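Long-range contact in uncharacterized protein YacP (Bacillus subtilis, PDB 5MQ8), which is an endoribonuclease, also named Rae1, that takes part in ribosome-dependent mRNA decay: residues Asn24-Ala38 against Leu56-Val69. Residues are numbered along the deposited sequence; the frame is centred on the assembly and turned at random.
Sequences NSFEEARDVLIQKMA and LVKGLEKKQTNHRV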
ATOM      1  N   ASN A  24     -13.357  21.954  -5.932  1.00 48.01           N
ATOM      2  CA  ASN A  24     -14.149  21.341  -7.005  1.00 47.22           C
ATOM      3  C   ASN A  24     -15.358  20.535  -6.458  1.00 50.08           C
ATOM      4  O   ASN A  24     -15.513  19.350  -6.762  1.00 49.12           O
ATOM      5  CB  ASN A  24     -13.239  20.515  -7.944  1.00 46.99           C
ATOM      6  CG  ASN A  24     -13.857  20.026  -9.249  1.00 64.86           C
ATOM      7  OD1 ASN A  24     -13.388  19.060  -9.842  1.00 54.32           O
ATOM      8  ND2 ASN A  24     -14.914  20.671  -9.748  1.00 56.84           N
ATOM      9  N   SER A  25     -16.196  21.202  -5.624  1.00 46.11           N
ATOM     10  CA  SER A  25     -17.406  20.662  -4.982  1.00 45.49           C
ATOM     11  C   SER A  25     -17.120  19.396  -4.119  1.00 48.86           C
ATOM     12  O   SER A  25     -17.763  18.347  -4.272  1.00 47.74           O
ATOM     13  CB  SER A  25     -18.524  20.432  -6.003  1.00 48.20           C
ATOM     14  OG  SER A  25     -18.975  21.651  -6.572  1.00 55.75           O
ATOM     15  N   PHE A  26     -16.134  19.532  -3.201  1.00 45.16           N
ATOM     16  CA  PHE A  26     -15.683  18.514  -2.245  1.00 44.33           C
ATOM     17  C   PHE A  26     -15.230  17.196  -2.907  1.00 44.58           C
ATOM     18  O   PHE A  26     -15.478  16.124  -2.359  1.00 42.54           O
ATOM     19  CB  PHE A  26     -16.766  18.269  -1.171  1.00 46.57           C
ATOM     20  CG  PHE A  26     -17.096  19.463  -0.309  1.00 48.51           C
ATOM     21  CD1 PHE A  26     -16.380  19.718   0.857  1.00 51.16           C
ATOM     22  CD2 PHE A  26     -18.153  20.309  -0.637  1.00 51.19           C
ATOM     23  CE1 PHE A  26     -16.710  20.803   1.679  1.00 52.03           C
ATOM     24  CE2 PHE A  26     -18.470  21.406   0.175  1.00 53.79           C
ATOM     25  CZ  PHE A  26     -17.748  21.642   1.327  1.00 51.59           C
ATOM     26  N   GLU A  27     -14.557  17.289  -4.076  1.00 39.93           N
ATOM     27  CA  GLU A  27     -14.089  16.144  -4.864  1.00 39.06           C
ATOM     28  C   GLU A  27     -13.165  15.220  -4.073  1.00 41.94           C
ATOM     29  O   GLU A  27     -13.340  14.003  -4.120  1.00 42.09           O
ATOM     30  CB  GLU A  27     -13.424  16.607  -6.164  1.00 40.47           C
ATOM     31  CG  GLU A  27     -13.041  15.463  -7.090  1.00 52.83           C
ATOM     32  CD  GLU A  27     -12.323  15.840  -8.371  1.00 77.47           C
ATOM     33  OE1 GLU A  27     -11.550  16.826  -8.361  1.00 63.39           O
ATOM     34  OE2 GLU A  27     -12.498  15.113  -9.375  1.00 77.64           O
ATOM     35  N   GLU A  28     -12.192  15.802  -3.349  1.00 36.84           N
ATOM     36  CA  GLU A  28     -11.254  15.058  -2.527  1.00 34.80           C
ATOM     37  C   GLU A  28     -11.958  14.467  -1.308  1.00 36.58           C
ATOM     38  O   GLU A  28     -11.724  13.299  -0.989  1.00 35.91           O
ATOM     39  CB  GLU A  28     -10.047  15.919  -2.132  1.00 35.63           C
ATOM     40  CG  GLU A  28      -9.024  16.002  -3.250  1.00 41.82           C
ATOM     41  CD  GLU A  28      -7.840  16.935  -3.066  1.00 60.02           C
ATOM     42  OE1 GLU A  28      -7.424  17.182  -1.910  1.00 48.70           O
ATOM     43  OE2 GLU A  28      -7.308  17.401  -4.097  1.00 59.36           O
ATOM     44  N   ALA A  29     -12.854  15.243  -0.667  1.00 31.18           N
ATOM     45  CA  ALA A  29     -13.603  14.773   0.503  1.00 30.69           C
ATOM     46  C   ALA A  29     -14.501  13.566   0.154  1.00 33.96           C
ATOM     47  O   ALA A  29     -14.568  12.604   0.923  1.00 33.94           O
ATOM     48  CB  ALA A  29     -14.425  15.904   1.092  1.00 31.18           C
ATOM     49  N   ARG A  30     -15.136  13.607  -1.029  1.00 30.71           N
ATOM     50  CA  ARG A  30     -15.987  12.555  -1.582  1.00 30.47           C
ATOM     51  C   ARG A  30     -15.159  11.267  -1.786  1.00 33.89           C
ATOM     52  O   ARG A  30     -15.566  10.202  -1.332  1.00 32.90           O
ATOM     53  CB  ARG A  30     -16.621  13.045  -2.891  1.00 29.60           C
ATOM     54  CG  ARG A  30     -17.371  11.995  -3.696  1.00 31.93           C
ATOM     55  CD  ARG A  30     -16.597  11.649  -4.950  1.00 41.17           C
ATOM     56  NE  ARG A  30     -16.975  12.497  -6.061  1.00 52.78           N
ATOM     57  CZ  ARG A  30     -16.236  12.682  -7.147  1.00 60.80           C
ATOM     58  NH1 ARG A  30     -15.047  12.101  -7.261  1.00 44.57           N
ATOM     59  NH2 ARG A  30     -16.674  13.458  -8.125  1.00 39.72           N
ATOM     60  N   ASP A  31     -13.989  11.391  -2.431  1.00 30.12           N
ATOM     61  CA  ASP A  31     -13.072  10.285  -2.690  1.00 29.52           C
ATOM     62  C   ASP A  31     -12.569   9.622  -1.410  1.00 29.93           C
ATOM     63  O   ASP A  31     -12.570   8.397  -1.336  1.00 25.89           O
ATOM     64  CB  ASP A  31     -11.891  10.767  -3.549  1.00 32.19           C
ATOM     65  CG  ASP A  31     -12.249  11.089  -4.996  1.00 42.80           C
ATOM     66  OD1 ASP A  31     -13.361  10.718  -5.433  1.00 42.13           O
ATOM     67  OD2 ASP A  31     -11.406  11.701  -5.692  1.00 51.20           O
ATOM     68  N   VAL A  32     -12.148  10.425  -0.400  1.00 27.59           N
ATOM     69  CA  VAL A  32     -11.671   9.913   0.886  1.00 27.58           C
ATOM     70  C   VAL A  32     -12.814   9.169   1.589  1.00 31.14           C
ATOM     71  O   VAL A  32     -12.603   8.041   2.055  1.00 30.56           O
ATOM     72  CB  VAL A  32     -11.023  11.006   1.782  1.00 31.95           C
ATOM     73  CG1 VAL A  32     -10.675  10.453   3.168  1.00 31.56           C
ATOM     74  CG2 VAL A  32      -9.779  11.592   1.118  1.00 32.22           C
ATOM     75  N   LEU A  33     -14.032   9.772   1.595  1.00 25.79           N
ATOM     76  CA  LEU A  33     -15.209   9.158   2.205  1.00 25.22           C
ATOM     77  C   LEU A  33     -15.548   7.805   1.585  1.00 28.45           C
ATOM     78  O   LEU A  33     -15.787   6.854   2.329  1.00 27.33           O
ATOM     79  CB  LEU A  33     -16.425  10.116   2.201  1.00 24.70           C
ATOM     80  CG  LEU A  33     -17.752   9.570   2.745  1.00 27.51           C
ATOM     81  CD1 LEU A  33     -17.631   9.163   4.237  1.00 26.20           C
ATOM     82  CD2 LEU A  33     -18.862  10.589   2.543  1.00 28.61           C
ATOM     83  N   ILE A  34     -15.525   7.703   0.242  1.00 25.94           N
ATOM     84  CA  ILE A  34     -15.781   6.428  -0.465  1.00 26.07           C
ATOM     85  C   ILE A  34     -14.785   5.337  -0.047  1.00 29.72           C
ATOM     86  O   ILE A  34     -15.196   4.189   0.178  1.00 29.71           O
ATOM     87  CB  ILE A  34     -15.834   6.632  -2.000  1.00 28.69           C
ATOM     88  CG1 ILE A  34     -17.067   7.469  -2.392  1.00 28.41           C
ATOM     89  CG2 ILE A  34     -15.819   5.296  -2.744  1.00 29.58           C
ATOM     90  CD1 ILE A  34     -16.945   8.149  -3.747  1.00 33.94           C
ATOM     91  N   GLN A  35     -13.487   5.701   0.082  1.00 26.07           N
ATOM     92  CA  GLN A  35     -12.432   4.771   0.490  1.00 26.08           C
ATOM     93  C   GLN A  35     -12.661   4.298   1.934  1.00 30.33           C
ATOM     94  O   GLN A  35     -12.558   3.099   2.194  1.00 30.70           O
ATOM     95  CB  GLN A  35     -11.023   5.376   0.274  1.00 27.33           C
ATOM     96  CG  GLN A  35      -9.834   4.467   0.677  1.00 37.28           C
ATOM     97  CD  GLN A  35      -9.858   3.044   0.133  1.00 46.91           C
ATOM     98  OE1 GLN A  35      -9.587   2.074   0.849  1.00 43.43           O
ATOM     99  NE2 GLN A  35     -10.197   2.872  -1.129  1.00 33.12           N
ATOM    100  N   LYS A  36     -13.036   5.226   2.840  1.00 27.33           N
ATOM    101  CA  LYS A  36     -13.372   4.912   4.233  1.00 27.73           C
ATOM    102  C   LYS A  36     -14.557   3.946   4.298  1.00 30.82           C
ATOM    103  O   LYS A  36     -14.532   3.007   5.098  1.00 30.07           O
ATOM    104  CB  LYS A  36     -13.691   6.191   5.046  1.00 29.29           C
ATOM    105  CG  LYS A  36     -12.526   7.165   5.255  1.00 31.62           C
ATOM    106  CD  LYS A  36     -11.292   6.508   5.855  1.00 39.93           C
ATOM    107  CE  LYS A  36     -10.146   6.563   4.873  1.00 54.89           C
ATOM    108  NZ  LYS A  36      -9.247   5.382   4.984  1.00 53.07           N
ATOM    109  N   MET A  37     -15.570   4.160   3.434  1.00 26.79           N
ATOM    110  CA  MET A  37     -16.750   3.307   3.377  1.00 27.62           C
ATOM    111  C   MET A  37     -16.456   1.919   2.773  1.00 32.82           C
ATOM    112  O   MET A  37     -17.143   0.960   3.126  1.00 31.99           O
ATOM    113  CB  MET A  37     -17.945   4.004   2.701  1.00 30.23           C
ATOM    114  CG  MET A  37     -18.553   5.172   3.544  1.00 34.20           C
ATOM    115  SD  MET A  37     -18.570   5.021   5.359  1.00 39.05           S
ATOM    116  CE  MET A  37     -19.673   3.851   5.565  1.00 35.87           C
ATOM    117  N   ALA A  38     -15.417   1.805   1.907  1.00 30.35           N
ATOM    118  CA  ALA A  38     -14.965   0.530   1.334  1.00 29.78           C
ATOM    119  C   ALA A  38     -14.381  -0.310   2.463  1.00 32.90           C
ATOM    120  O   ALA A  38     -14.747  -1.468   2.592  1.00 32.68           O
ATOM    121  CB  ALA A  38     -13.918   0.771   0.253  1.00 30.29           C
ATOM    122  N   LEU A  56     -24.517  19.704  -4.130  1.00 47.01           N
ATOM    123  CA  LEU A  56     -23.431  20.073  -3.211  1.00 45.98           C
ATOM    124  C   LEU A  56     -22.125  19.308  -3.454  1.00 48.18           C
ATOM    125  O   LEU A  56     -21.042  19.832  -3.167  1.00 48.54           O
ATOM    126  CB  LEU A  56     -23.880  19.901  -1.748  1.00 45.77           C
ATOM    127  CG  LEU A  56     -25.161  20.635  -1.318  1.00 49.82           C
ATOM    128  CD1 LEU A  56     -25.826  19.929  -0.162  1.00 48.88           C
ATOM    129  CD2 LEU A  56     -24.874  22.084  -0.962  1.00 53.02           C
ATOM    130  N   VAL A  57     -22.219  18.060  -3.939  1.00 42.06           N
ATOM    131  CA  VAL A  57     -21.036  17.231  -4.161  1.00 40.98           C
ATOM    132  C   VAL A  57     -20.837  16.946  -5.645  1.00 45.15           C
ATOM    133  O   VAL A  57     -21.795  16.615  -6.351  1.00 44.62           O
ATOM    134  CB  VAL A  57     -21.053  15.928  -3.305  1.00 44.00           C
ATOM    135  CG1 VAL A  57     -19.740  15.142  -3.443  1.00 43.34           C
ATOM    136  CG2 VAL A  57     -21.344  16.229  -1.832  1.00 43.20           C
ATOM    137  N   LYS A  58     -19.573  17.069  -6.093  1.00 42.63           N
ATOM    138  CA  LYS A  58     -19.106  16.828  -7.457  1.00 43.37           C
ATOM    139  C   LYS A  58     -19.470  15.415  -7.909  1.00 49.15           C
ATOM    140  O   LYS A  58     -19.201  14.443  -7.194  1.00 47.70           O
ATOM    141  CB  LYS A  58     -17.582  17.054  -7.516  1.00 46.02           C
ATOM    142  CG  LYS A  58     -16.898  16.670  -8.822  1.00 59.47           C
ATOM    143  CD  LYS A  58     -16.846  17.774  -9.859  1.00 70.64           C
ATOM    144  CE  LYS A  58     -16.688  17.208 -11.252  1.00 85.87           C
ATOM    145  NZ  LYS A  58     -15.357  16.564 -11.458  1.00 96.93           N
ATOM    146  N   GLY A  59     -20.094  15.333  -9.085  1.00 48.55           N
ATOM    147  CA  GLY A  59     -20.498  14.079  -9.707  1.00 49.37           C
ATOM    148  C   GLY A  59     -19.305  13.260 -10.156  1.00 57.01           C
ATOM    149  O   GLY A  59     -18.226  13.808 -10.423  1.00 55.29           O
ATOM    150  N   LEU A  60     -19.489  11.934 -10.191  1.00 58.40           N
ATOM    151  CA  LEU A  60     -18.473  10.956 -10.582  1.00 60.56           C
ATOM    152  C   LEU A  60     -18.037  11.116 -12.043  1.00 71.01           C
ATOM    153  O   LEU A  60     -16.836  11.021 -12.326  1.00 71.44           O
ATOM    154  CB  LEU A  60     -18.998   9.530 -10.320  1.00 60.26           C
ATOM    155  CG  LEU A  60     -18.439   8.750  -9.119  1.00 64.81           C
ATOM    156  CD1 LEU A  60     -18.110   9.641  -7.930  1.00 64.70           C
ATOM    157  CD2 LEU A  60     -19.410   7.667  -8.686  1.00 67.50           C
ATOM    158  N   GLU A  61     -19.007  11.389 -12.958  1.00 71.19           N
ATOM    159  CA  GLU A  61     -18.804  11.548 -14.407  1.00 72.80           C
ATOM    160  C   GLU A  61     -18.146  10.279 -14.986  1.00 80.08           C
ATOM    161  O   GLU A  61     -18.819   9.251 -15.097  1.00 80.19           O
ATOM    162  CB  GLU A  61     -18.011  12.834 -14.756  1.00 74.38           C
ATOM    163  CG  GLU A  61     -18.745  14.138 -14.490  1.00 86.58           C
ATOM    164  CD  GLU A  61     -18.015  15.371 -14.990  1.00107.58           C
ATOM    165  OE1 GLU A  61     -18.427  15.924 -16.036  1.00 96.80           O
ATOM    166  OE2 GLU A  61     -17.025  15.781 -14.340  1.00101.43           O
ATOM    167  N   LYS A  62     -16.828  10.334 -15.284  1.00 78.68           N
ATOM    168  CA  LYS A  62     -16.056   9.204 -15.811  1.00 79.36           C
ATOM    169  C   LYS A  62     -15.775   8.187 -14.703  1.00 84.80           C
ATOM    170  O   LYS A  62     -16.047   7.000 -14.892  1.00 85.04           O
ATOM    171  CB  LYS A  62     -14.732   9.694 -16.438  1.00 81.93           C
ATOM    172  CG  LYS A  62     -13.931   8.604 -17.149  1.00 95.56           C
ATOM    173  CD  LYS A  62     -12.676   9.162 -17.807  1.00105.64           C
ATOM    174  CE  LYS A  62     -12.197   8.287 -18.940  1.00117.47           C
ATOM    175  NZ  LYS A  62     -11.440   7.101 -18.458  1.00126.46           N
ATOM    176  N   LYS A  63     -15.220   8.668 -13.559  1.00 81.56           N
ATOM    177  CA  LYS A  63     -14.800   7.905 -12.380  1.00 81.17           C
ATOM    178  C   LYS A  63     -15.679   6.704 -12.037  1.00 84.63           C
ATOM    179  O   LYS A  63     -16.877   6.844 -11.758  1.00 84.45           O
ATOM    180  CB  LYS A  63     -14.653   8.819 -11.150  1.00 83.69           C
ATOM    181  CG  LYS A  63     -13.212   9.133 -10.771  1.00 97.69           C
ATOM    182  CD  LYS A  63     -13.141  10.270  -9.754  1.00106.85           C
ATOM    183  CE  LYS A  63     -11.722  10.718  -9.494  1.00115.14           C
ATOM    184  NZ  LYS A  63     -11.666  11.981  -8.707  1.00120.07           N
ATOM    185  N   GLN A  64     -15.073   5.518 -12.107  1.00 80.25           N
ATOM    186  CA  GLN A  64     -15.725   4.286 -11.709  1.00 79.65           C
ATOM    187  C   GLN A  64     -15.165   4.022 -10.316  1.00 81.68           C
ATOM    188  O   GLN A  64     -13.987   3.681 -10.171  1.00 81.38           O
ATOM    189  CB  GLN A  64     -15.455   3.137 -12.699  1.00 81.13           C
ATOM    190  CG  GLN A  64     -16.360   1.911 -12.490  1.00 99.81           C
ATOM    191  CD  GLN A  64     -17.826   2.254 -12.295  1.00118.31           C
ATOM    192  OE1 GLN A  64     -18.352   2.225 -11.175  1.00113.57           O
ATOM    193  NE2 GLN A  64     -18.507   2.616 -13.374  1.00108.81           N
ATOM    194  N   THR A  65     -15.989   4.302  -9.290  1.00 76.30           N
ATOM    195  CA  THR A  65     -15.615   4.194  -7.876  1.00 74.77           C
ATOM    196  C   THR A  65     -15.416   2.761  -7.396  1.00 74.36           C
ATOM    197  O   THR A  65     -15.665   1.802  -8.140  1.00 73.97           O
ATOM    198  CB  THR A  65     -16.603   4.958  -6.975  1.00 83.66           C
ATOM    199  OG1 THR A  65     -17.951   4.730  -7.401  1.00 83.05           O
ATOM    200  CG2 THR A  65     -16.300   6.435  -6.920  1.00 82.73           C
ATOM    201  N   ASN A  66     -14.955   2.637  -6.130  1.00 67.11           N
ATOM    202  CA  ASN A  66     -14.683   1.381  -5.432  1.00 65.27           C
ATOM    203  C   ASN A  66     -15.872   0.424  -5.519  1.00 66.07           C
ATOM    204  O   ASN A  66     -16.980   0.785  -5.123  1.00 65.18           O
ATOM    205  CB  ASN A  66     -14.316   1.665  -3.970  1.00 62.96           C
ATOM    206  CG  ASN A  66     -13.412   0.633  -3.352  1.00 73.83           C
ATOM    207  OD1 ASN A  66     -13.721  -0.568  -3.300  1.00 64.55           O
ATOM    208  ND2 ASN A  66     -12.279   1.088  -2.839  1.00 62.96           N
ATOM    209  N   HIS A  67     -15.634  -0.789  -6.059  1.00 61.60           N
ATOM    210  CA  HIS A  67     -16.634  -1.849  -6.229  1.00 61.09           C
ATOM    211  C   HIS A  67     -17.274  -2.255  -4.893  1.00 63.19           C
ATOM    212  O   HIS A  67     -18.361  -2.841  -4.880  1.00 63.57           O
ATOM    213  CB  HIS A  67     -16.013  -3.067  -6.943  1.00 62.32           C
ATOM    214  CG  HIS A  67     -14.949  -3.773  -6.154  1.00 66.31           C
ATOM    215  ND1 HIS A  67     -13.613  -3.418  -6.257  1.00 68.19           N
ATOM    216  CD2 HIS A  67     -15.063  -4.794  -5.269  1.00 68.29           C
ATOM    217  CE1 HIS A  67     -12.966  -4.227  -5.431  1.00 67.59           C
ATOM    218  NE2 HIS A  67     -13.795  -5.073  -4.820  1.00 67.93           N
ATOM    219  N   ARG A  68     -16.590  -1.941  -3.773  1.00 57.39           N
ATOM    220  CA  ARG A  68     -17.050  -2.227  -2.416  1.00 55.85           C
ATOM    221  C   ARG A  68     -18.154  -1.262  -1.990  1.00 55.30           C
ATOM    222  O   ARG A  68     -18.818  -1.525  -0.995  1.00 55.69           O
ATOM    223  CB  ARG A  68     -15.875  -2.096  -1.426  1.00 56.50           C
ATOM    224  CG  ARG A  68     -15.641  -3.294  -0.503  1.00 60.39           C
ATOM    225  CD  ARG A  68     -14.587  -4.250  -1.047  1.00 61.44           C
ATOM    226  NE  ARG A  68     -13.257  -3.646  -1.177  1.00 62.20           N
ATOM    227  CZ  ARG A  68     -12.242  -4.216  -1.820  1.00 83.32           C
ATOM    228  NH1 ARG A  68     -12.384  -5.414  -2.373  1.00 88.02           N
ATOM    229  NH2 ARG A  68     -11.070  -3.603  -1.898  1.00 61.47           N
ATOM    230  N   VAL A  69     -18.312  -0.119  -2.679  1.00 47.09           N
ATOM    231  CA  VAL A  69     -19.288   0.896  -2.253  1.00 44.49           C
ATOM    232  C   VAL A  69     -20.202   1.334  -3.367  1.00 42.05           C
ATOM    233  O   VAL A  69     -19.736   1.848  -4.383  1.00 40.80           O
ATOM    234  CB  VAL A  69     -18.607   2.155  -1.633  1.00 47.70           C
ATOM    235  CG1 VAL A  69     -19.602   2.994  -0.849  1.00 47.48           C
ATOM    236  CG2 VAL A  69     -17.432   1.790  -0.761  1.00 47.37           C
TER
HETATM  237  O   HOH W   1     -14.695  13.524 -10.339  1.00 50.48           O
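Arg30 reaches from helix 23-44 into the loop 56-69 and holds Lys58 O side-on with two nitrogens, NE at 3.2 Å and NH2 at 2.9 Å. Both donors come from the same face of that carbonyl, NH2 well above its plane. Bends at chi2 (-109°) and chi3 (-90°) turn the guanidinium to the loop, with Leu60 CD1 over the centre of one face. At the guanidinium edge Arg30 NH1 forms a salt bridge with Asp31 OD1 (2.8 Å), which helps fix the rotation of the group, and NH2 gives a hydrogen to a water that in turn donates to Glu27 OE2. The extended Lys63, though poorly ordered, ends between two carboxylates: NZ forms a salt bridge to Asp31 OD2 at 3.0 Å, on its syn lone pair, and a second, weak as a hydrogen bond, to Glu27 OE2. With Lys58 and Glu61 these residues make a salt-bridge network joining helix and loop. Lys58 N also bonds Ser25 O at 2.9 Å, nearly straight at 165°. Toward the other end apolar contacts take over in part: Ile34 CD1 meets Thr65 CG2 (3.7 Å), and Val69 CG2 and Asn66 pack on Ala38 CB. An Asx turn from Asn66 OD1 to Arg68 N shapes the loop here, while Arg68 NH1 forms a salt bridge with Glu162 of the second subunit. The connection between parallel strands 47-52 and 70-73 of the YacP-like NYN domain, of the PIN clan, thus lies along helix 23-44, with Val57 against Tyr9 of helix 8-14.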